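Local structure of DNA primase (Aquifex aeolicus, 2AU3) at residues Y291-G296 and V321-G326. The protein is a DnaG-type primase, an RNA polymerase that probably synthesises the short RNA primers that DNA polymerase extends during DNA replication. Numbering follows the deposited sequence.
Sequences YILYDG and VYLPEG
Val321 meets Tyr291 and Leu293 with different branches, a small example of how branched side chains pack where parallel chains begin to part. Its CG1, anti to the backbone N (chi1 -177°), lies 3.6 Å from Leu293 CD1, while CG2 comes to the edge of the Tyr291 ring, in its plane, 3.9 Å from CD2. Leu293 CD1 also touches Leu323, whose CG is 3.8 Å away, the two leucines crossing at about a right angle. In Leu323, chi1 -70° sets CG beside the backbone N and turns the branch toward segment 291-296, where CD1 is 3.4 Å from Tyr294 O.

Alongside this apolar row, Val321 N donates to Ile292 O at 2.8 Å, nearly in line with the C=O (167°). Beyond it, one water bridges the gap: it donates to Tyr294 O and Val321 O and accepts from Leu323 N. The chains close again where Gly326 N donates to Gly296 O (2.6 Å), with Glu325 CA-H also directed at that oxygen. The Glu325 carboxylate makes no hydrogen bond to it; OE1 is salt-bridged to Arg301.

Asp295, a predicted magnesium ligand of the Toprim fold, starts its side chain away from segment 321-326, its backbone N hydrogen-bonded to Glu251 OE2. Strand 289-293 runs between 247-249 and the outermost strand 317-321; helix 338-347 packs on Tyr291, Val321 and Leu323, helix 329-336 adds Phe332 against Leu323, and helix 298-313 meets Ile292 and Tyr294.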
ATOM      1  N   TYR A 291       9.804  -8.614 -10.213  1.00 15.80           N
ATOM      2  CA  TYR A 291       9.454 -10.012 -10.094  1.00 15.83           C
ATOM      3  C   TYR A 291       7.954 -10.154  -9.855  1.00 15.30           C
ATOM      4  O   TYR A 291       7.387  -9.477  -9.008  1.00 16.61           O
ATOM      5  CB  TYR A 291      10.233 -10.601  -8.912  1.00 15.73           C
ATOM      6  CG  TYR A 291      11.696 -10.716  -9.211  1.00 16.47           C
ATOM      7  CD1 TYR A 291      12.493  -9.590  -9.361  1.00 20.24           C
ATOM      8  CD2 TYR A 291      12.285 -11.971  -9.373  1.00 16.17           C
ATOM      9  CE1 TYR A 291      13.864  -9.714  -9.646  1.00 21.41           C
ATOM     10  CE2 TYR A 291      13.608 -12.104  -9.636  1.00 15.88           C
ATOM     11  CZ  TYR A 291      14.397 -10.984  -9.792  1.00 20.74           C
ATOM     12  OH  TYR A 291      15.726 -11.163 -10.114  1.00 20.08           O
ATOM     13  N   ILE A 292       7.299 -10.999 -10.628  1.00 15.46           N
ATOM     14  CA  ILE A 292       5.853 -11.129 -10.492  1.00 16.04           C
ATOM     15  C   ILE A 292       5.607 -12.478  -9.832  1.00 16.74           C
ATOM     16  O   ILE A 292       6.167 -13.501 -10.251  1.00 15.98           O
ATOM     17  CB  ILE A 292       5.121 -11.072 -11.848  1.00 16.44           C
ATOM     18  CG1 ILE A 292       5.622  -9.942 -12.717  1.00 16.43           C
ATOM     19  CG2 ILE A 292       3.581 -10.967 -11.656  1.00 14.67           C
ATOM     20  CD1 ILE A 292       5.143 -10.087 -14.143  1.00 19.42           C
ATOM     21  N   LEU A 293       4.788 -12.459  -8.789  1.00 16.06           N
ATOM     22  CA  LEU A 293       4.573 -13.634  -7.977  1.00 16.24           C
ATOM     23  C   LEU A 293       3.116 -13.799  -7.718  1.00 16.30           C
ATOM     24  O   LEU A 293       2.593 -13.301  -6.707  1.00 18.53           O
ATOM     25  CB  LEU A 293       5.333 -13.483  -6.649  1.00 15.14           C
ATOM     26  CG  LEU A 293       5.220 -14.609  -5.613  1.00 15.89           C
ATOM     27  CD1 LEU A 293       5.979 -15.867  -6.020  1.00 17.05           C
ATOM     28  CD2 LEU A 293       5.731 -14.107  -4.306  1.00 15.78           C
ATOM     29  N   TYR A 294       2.431 -14.466  -8.640  1.00 17.32           N
ATOM     30  CA  TYR A 294       1.006 -14.649  -8.531  1.00 18.43           C
ATOM     31  C   TYR A 294       0.764 -16.113  -8.129  1.00 19.53           C
ATOM     32  O   TYR A 294       1.713 -16.890  -8.011  1.00 19.84           O
ATOM     33  CB  TYR A 294       0.332 -14.300  -9.864  1.00 18.88           C
ATOM     34  CG  TYR A 294       0.212 -12.791 -10.176  1.00 19.03           C
ATOM     35  CD1 TYR A 294       0.790 -11.815  -9.348  1.00 17.77           C
ATOM     36  CD2 TYR A 294      -0.475 -12.363 -11.311  1.00 20.57           C
ATOM     37  CE1 TYR A 294       0.666 -10.460  -9.649  1.00 17.69           C
ATOM     38  CE2 TYR A 294      -0.616 -11.016 -11.610  1.00 21.84           C
ATOM     39  CZ  TYR A 294      -0.026 -10.075 -10.785  1.00 19.92           C
ATOM     40  OH  TYR A 294      -0.173  -8.757 -11.108  1.00 22.32           O
ATOM     41  N   ASP A 295      -0.484 -16.474  -7.864  1.00 20.16           N
ATOM     42  CA  ASP A 295      -0.805 -17.843  -7.452  1.00 21.42           C
ATOM     43  C   ASP A 295      -0.298 -18.904  -8.442  1.00 20.76           C
ATOM     44  O   ASP A 295      -0.306 -18.701  -9.656  1.00 20.87           O
ATOM     45  CB  ASP A 295      -2.318 -17.999  -7.263  1.00 21.70           C
ATOM     46  CG  ASP A 295      -2.848 -17.208  -6.093  1.00 27.68           C
ATOM     47  OD1 ASP A 295      -2.048 -16.819  -5.205  1.00 29.86           O
ATOM     48  OD2 ASP A 295      -4.073 -16.930  -5.975  1.00 34.29           O
ATOM     49  N   GLY A 296       0.092 -20.059  -7.913  1.00 21.45           N
ATOM     50  CA  GLY A 296       0.536 -21.170  -8.730  1.00 22.20           C
ATOM     51  C   GLY A 296      -0.639 -21.985  -9.245  1.00 22.95           C
ATOM     52  O   GLY A 296      -0.786 -23.169  -8.940  1.00 22.93           O
ATOM     53  N   VAL A 321       7.813 -15.381 -11.452  1.00 17.55           N
ATOM     54  CA  VAL A 321       8.201 -16.331 -10.426  1.00 16.73           C
ATOM     55  C   VAL A 321       7.062 -17.307 -10.398  1.00 16.35           C
ATOM     56  O   VAL A 321       5.916 -16.911 -10.185  1.00 15.63           O
ATOM     57  CB  VAL A 321       8.361 -15.665  -9.045  1.00 17.01           C
ATOM     58  CG1 VAL A 321       8.840 -16.679  -7.972  1.00 15.28           C
ATOM     59  CG2 VAL A 321       9.346 -14.464  -9.135  1.00 16.96           C
ATOM     60  N   TYR A 322       7.395 -18.564 -10.651  1.00 15.01           N
ATOM     61  CA  TYR A 322       6.429 -19.649 -10.719  1.00 17.13           C
ATOM     62  C   TYR A 322       6.398 -20.422  -9.424  1.00 18.15           C
ATOM     63  O   TYR A 322       7.321 -21.191  -9.127  1.00 19.63           O
ATOM     64  CB  TYR A 322       6.806 -20.605 -11.855  1.00 18.02           C
ATOM     65  CG  TYR A 322       6.825 -19.904 -13.193  1.00 19.36           C
ATOM     66  CD1 TYR A 322       5.643 -19.459 -13.778  1.00 22.79           C
ATOM     67  CD2 TYR A 322       8.025 -19.618 -13.836  1.00 23.06           C
ATOM     68  CE1 TYR A 322       5.657 -18.778 -15.033  1.00 25.55           C
ATOM     69  CE2 TYR A 322       8.049 -18.944 -15.073  1.00 23.75           C
ATOM     70  CZ  TYR A 322       6.865 -18.525 -15.655  1.00 24.12           C
ATOM     71  OH  TYR A 322       6.893 -17.846 -16.867  1.00 27.62           O
ATOM     72  N   LEU A 323       5.344 -20.205  -8.660  1.00 17.84           N
ATOM     73  CA  LEU A 323       4.989 -21.086  -7.553  1.00 18.41           C
ATOM     74  C   LEU A 323       4.527 -22.446  -8.077  1.00 19.42           C
ATOM     75  O   LEU A 323       3.889 -22.528  -9.141  1.00 19.39           O
ATOM     76  CB  LEU A 323       3.871 -20.457  -6.743  1.00 17.41           C
ATOM     77  CG  LEU A 323       4.272 -19.220  -5.937  1.00 18.38           C
ATOM     78  CD1 LEU A 323       3.029 -18.577  -5.366  1.00 15.74           C
ATOM     79  CD2 LEU A 323       5.243 -19.620  -4.842  1.00 19.39           C
ATOM     80  N   PRO A 324       4.807 -23.506  -7.324  1.00 20.13           N
ATOM     81  CA  PRO A 324       4.325 -24.843  -7.706  1.00 20.22           C
ATOM     82  C   PRO A 324       2.794 -24.917  -7.675  1.00 20.12           C
ATOM     83  O   PRO A 324       2.137 -24.175  -6.930  1.00 17.64           O
ATOM     84  CB  PRO A 324       4.959 -25.763  -6.658  1.00 20.72           C
ATOM     85  CG  PRO A 324       5.272 -24.891  -5.527  1.00 20.52           C
ATOM     86  CD  PRO A 324       5.592 -23.536  -6.072  1.00 19.76           C
ATOM     87  N   GLU A 325       2.245 -25.810  -8.503  1.00 21.29           N
ATOM     88  CA  GLU A 325       0.805 -25.912  -8.710  1.00 22.19           C
ATOM     89  C   GLU A 325       0.095 -26.008  -7.409  1.00 22.02           C
ATOM     90  O   GLU A 325       0.456 -26.823  -6.567  1.00 22.43           O
ATOM     91  CB  GLU A 325       0.444 -27.142  -9.559  1.00 22.57           C
ATOM     92  CG  GLU A 325      -1.048 -27.262  -9.825  1.00 23.64           C
ATOM     93  CD  GLU A 325      -1.562 -26.128 -10.706  1.00 25.30           C
ATOM     94  OE1 GLU A 325      -0.796 -25.642 -11.555  1.00 26.96           O
ATOM     95  OE2 GLU A 325      -2.734 -25.724 -10.553  1.00 25.56           O
ATOM     96  N   GLY A 326      -0.920 -25.169  -7.240  1.00 22.12           N
ATOM     97  CA  GLY A 326      -1.746 -25.227  -6.051  1.00 22.31           C
ATOM     98  C   GLY A 326      -1.344 -24.347  -4.884  1.00 21.66           C
ATOM     99  O   GLY A 326      -2.084 -24.284  -3.897  1.00 22.27           O
TER
HETATM  100  O   HOH W   1       3.495 -17.910  -9.397  1.00 18.34           O